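Local coordinates for putative uncharacterized protein PH0242 (Pyrococcus horikoshii, PDB 3VU1) that forms the C-terminal globular domain of AglB, an archaeal member of the oligosaccharyltransferase family built from helices and several beta-sheets, at residues 392-396 with 469-473. Numbering follows the deposited sequence.
Sequences RATFI and IRVEP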
ATOM      1  N   ARG A 392       4.664  21.636  -5.008  1.00 41.90           N
ATOM      2  CA  ARG A 392       5.295  20.561  -4.264  1.00 41.78           C
ATOM      3  C   ARG A 392       6.341  19.883  -5.103  1.00 39.84           C
ATOM      4  O   ARG A 392       6.099  19.578  -6.265  1.00 40.60           O
ATOM      5  CB  ARG A 392       4.262  19.513  -3.793  1.00 38.41           C
ATOM      6  CG  ARG A 392       4.800  18.638  -2.659  1.00 39.21           C
ATOM      7  CD  ARG A 392       3.933  17.425  -2.402  1.00 39.45           C
ATOM      8  NE  ARG A 392       3.731  16.657  -3.628  1.00 39.06           N
ATOM      9  CZ  ARG A 392       2.710  15.835  -3.850  1.00 35.52           C
ATOM     10  NH1 ARG A 392       1.762  15.650  -2.936  1.00 34.91           N
ATOM     11  NH2 ARG A 392       2.632  15.223  -5.007  1.00 34.10           N
ATOM     12  N   ALA A 393       7.497  19.628  -4.506  1.00 37.99           N
ATOM     13  CA  ALA A 393       8.526  18.857  -5.193  1.00 39.94           C
ATOM     14  C   ALA A 393       8.521  17.402  -4.730  1.00 38.88           C
ATOM     15  O   ALA A 393       8.256  17.125  -3.538  1.00 34.20           O
ATOM     16  CB  ALA A 393       9.908  19.477  -4.975  1.00 39.48           C
ATOM     17  N   THR A 394       8.817  16.491  -5.670  1.00 36.10           N
ATOM     18  CA  THR A 394       9.013  15.085  -5.345  1.00 36.08           C
ATOM     19  C   THR A 394      10.269  14.628  -6.053  1.00 37.98           C
ATOM     20  O   THR A 394      10.350  14.709  -7.278  1.00 37.58           O
ATOM     21  CB  THR A 394       7.822  14.186  -5.773  1.00 37.32           C
ATOM     22  OG1 THR A 394       6.603  14.669  -5.207  1.00 39.51           O
ATOM     23  CG2 THR A 394       8.006  12.762  -5.284  1.00 36.23           C
ATOM     24  N   PHE A 395      11.244  14.162  -5.272  1.00 37.46           N
ATOM     25  CA  PHE A 395      12.446  13.518  -5.794  1.00 39.22           C
ATOM     26  C   PHE A 395      12.375  12.013  -5.557  1.00 41.82           C
ATOM     27  O   PHE A 395      12.324  11.544  -4.408  1.00 42.91           O
ATOM     28  CB  PHE A 395      13.693  14.031  -5.066  1.00 41.18           C
ATOM     29  CG  PHE A 395      14.128  15.404  -5.471  1.00 41.07           C
ATOM     30  CD1 PHE A 395      15.308  15.578  -6.188  1.00 42.52           C
ATOM     31  CD2 PHE A 395      13.386  16.523  -5.116  1.00 40.52           C
ATOM     32  CE1 PHE A 395      15.732  16.844  -6.557  1.00 41.73           C
ATOM     33  CE2 PHE A 395      13.802  17.795  -5.491  1.00 44.57           C
ATOM     34  CZ  PHE A 395      14.972  17.953  -6.213  1.00 43.64           C
ATOM     35  N   ILE A 396      12.365  11.245  -6.635  1.00 40.75           N
ATOM     36  CA  ILE A 396      12.507   9.809  -6.505  1.00 37.80           C
ATOM     37  C   ILE A 396      13.915   9.505  -6.965  1.00 38.84           C
ATOM     38  O   ILE A 396      14.308   9.871  -8.100  1.00 39.20           O
ATOM     39  CB  ILE A 396      11.486   9.032  -7.355  1.00 34.25           C
ATOM     40  CG1 ILE A 396      10.113   9.086  -6.685  1.00 35.32           C
ATOM     41  CG2 ILE A 396      11.930   7.585  -7.497  1.00 32.24           C
ATOM     42  CD1 ILE A 396       8.947   8.659  -7.572  1.00 36.37           C
ATOM     43  N   ILE A 469      12.023  13.745 -10.955  1.00 32.89           N
ATOM     44  CA  ILE A 469      11.804  14.946 -10.164  1.00 33.67           C
ATOM     45  C   ILE A 469      10.505  15.531 -10.664  1.00 34.81           C
ATOM     46  O   ILE A 469      10.312  15.643 -11.863  1.00 39.26           O
ATOM     47  CB  ILE A 469      12.930  15.980 -10.361  1.00 33.19           C
ATOM     48  CG1 ILE A 469      14.228  15.465  -9.737  1.00 36.12           C
ATOM     49  CG2 ILE A 469      12.553  17.313  -9.750  1.00 32.62           C
ATOM     50  CD1 ILE A 469      15.484  16.199 -10.170  1.00 35.86           C
ATOM     51  N   ARG A 470       9.609  15.905  -9.762  1.00 35.58           N
ATOM     52  CA  ARG A 470       8.331  16.461 -10.169  1.00 36.41           C
ATOM     53  C   ARG A 470       8.079  17.767  -9.465  1.00 39.11           C
ATOM     54  O   ARG A 470       8.508  17.964  -8.311  1.00 43.29           O
ATOM     55  CB  ARG A 470       7.199  15.509  -9.811  1.00 38.50           C
ATOM     56  CG  ARG A 470       7.362  14.164 -10.456  1.00 40.31           C
ATOM     57  CD  ARG A 470       6.135  13.335 -10.258  1.00 43.49           C
ATOM     58  NE  ARG A 470       6.235  12.125 -11.048  1.00 44.79           N
ATOM     59  CZ  ARG A 470       5.190  11.512 -11.581  1.00 43.87           C
ATOM     60  NH1 ARG A 470       3.969  12.006 -11.397  1.00 39.26           N
ATOM     61  NH2 ARG A 470       5.392  10.425 -12.303  1.00 41.49           N
ATOM     62  N   VAL A 471       7.364  18.650 -10.148  1.00 36.38           N
ATOM     63  CA  VAL A 471       6.935  19.898  -9.559  1.00 36.46           C
ATOM     64  C   VAL A 471       5.463  19.976  -9.869  1.00 38.46           C
ATOM     65  O   VAL A 471       5.070  20.020 -11.035  1.00 40.76           O
ATOM     66  CB  VAL A 471       7.704  21.104 -10.128  1.00 34.07           C
ATOM     67  CG1 VAL A 471       7.122  22.412  -9.609  1.00 31.81           C
ATOM     68  CG2 VAL A 471       9.177  20.978  -9.764  1.00 33.98           C
ATOM     69  N   GLU A 472       4.649  19.971  -8.817  1.00 38.98           N
ATOM     70  CA  GLU A 472       3.245  19.671  -8.969  1.00 39.22           C
ATOM     71  C   GLU A 472       2.438  20.607  -8.151  1.00 39.08           C
ATOM     72  O   GLU A 472       2.889  21.040  -7.099  1.00 43.83           O
ATOM     73  CB  GLU A 472       2.954  18.252  -8.499  1.00 43.25           C
ATOM     74  CG  GLU A 472       3.600  17.134  -9.309  1.00 46.17           C
ATOM     75  CD  GLU A 472       3.207  15.769  -8.782  1.00 47.71           C
ATOM     76  OE1 GLU A 472       2.174  15.246  -9.230  1.00 48.10           O
ATOM     77  OE2 GLU A 472       3.928  15.225  -7.921  1.00 48.60           O
ATOM     78  N   PRO A 473       1.240  20.948  -8.635  1.00 37.57           N
ATOM     79  CA  PRO A 473       0.321  21.704  -7.826  1.00 39.05           C
ATOM     80  C   PRO A 473      -0.435  20.745  -6.903  1.00 41.53           C
ATOM     81  O   PRO A 473      -0.806  19.654  -7.321  1.00 45.76           O
ATOM     82  CB  PRO A 473      -0.597  22.324  -8.854  1.00 36.94           C
ATOM     83  CG  PRO A 473      -0.654  21.298  -9.916  1.00 39.41           C
ATOM     84  CD  PRO A 473       0.740  20.760  -9.998  1.00 37.39           C
TER
HETATM   85  O   HOH W   1       5.347  16.706  -6.274  1.00 41.14           O
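The ring of F395 has I469 over one face: I469 CG1 sits 4.1 Å from the centroid of the F395 ring in a CH-pi contact, and I469 CD1 reaches on to F395 CE1 at 3.7 Å. The two side chains run side by side in the same direction, a flat ring against a slender branched chain. A393 and V471 share this face of the sheet, where the small methyl of A393 and the compact V471 leave room for I449 of helix 448-460, which also touches F395.

The opposite face is polar. R392 NH2 forms a salt bridge with E472 OE2 at 3.2 Å, reaching the oxygen from above the carboxylate plane while the oxygen lies at the edge of the guanidinium; the two planes are 70° apart. A bend at chi3 (54°) turns the otherwise extended arginine toward its partner, and R392 NH1 also bonds S81 O. On this face a water among the side chains of R392, T394 and E472 makes four hydrogen bonds: it accepts from R392 NE and T394 OG1 (2.6 Å) and donates to R392 O and E472 OE2 (2.6 Å). T394 suits this place because its hydroxyl, set beside the backbone N, can donate to the water that joins it to the E472 carboxylate. R470 starts on the same face, but its extended chain carries the guanidinium past the strand pair, where NE makes a salt bridge with D59.

Backbone bonds join the strands in two reciprocal pairs. R392 N donates to E472 O at 2.8 Å and E472 N to R392 O at 3.0 Å; T394 and R470 repeat the exchange. With directions 161° apart, strands 385-401 and 464-487 pair antiparallel in the Peripheral 2 domain, in a beta-sheet whose apolar face (A393, F395, V471) packs on helix 448-460.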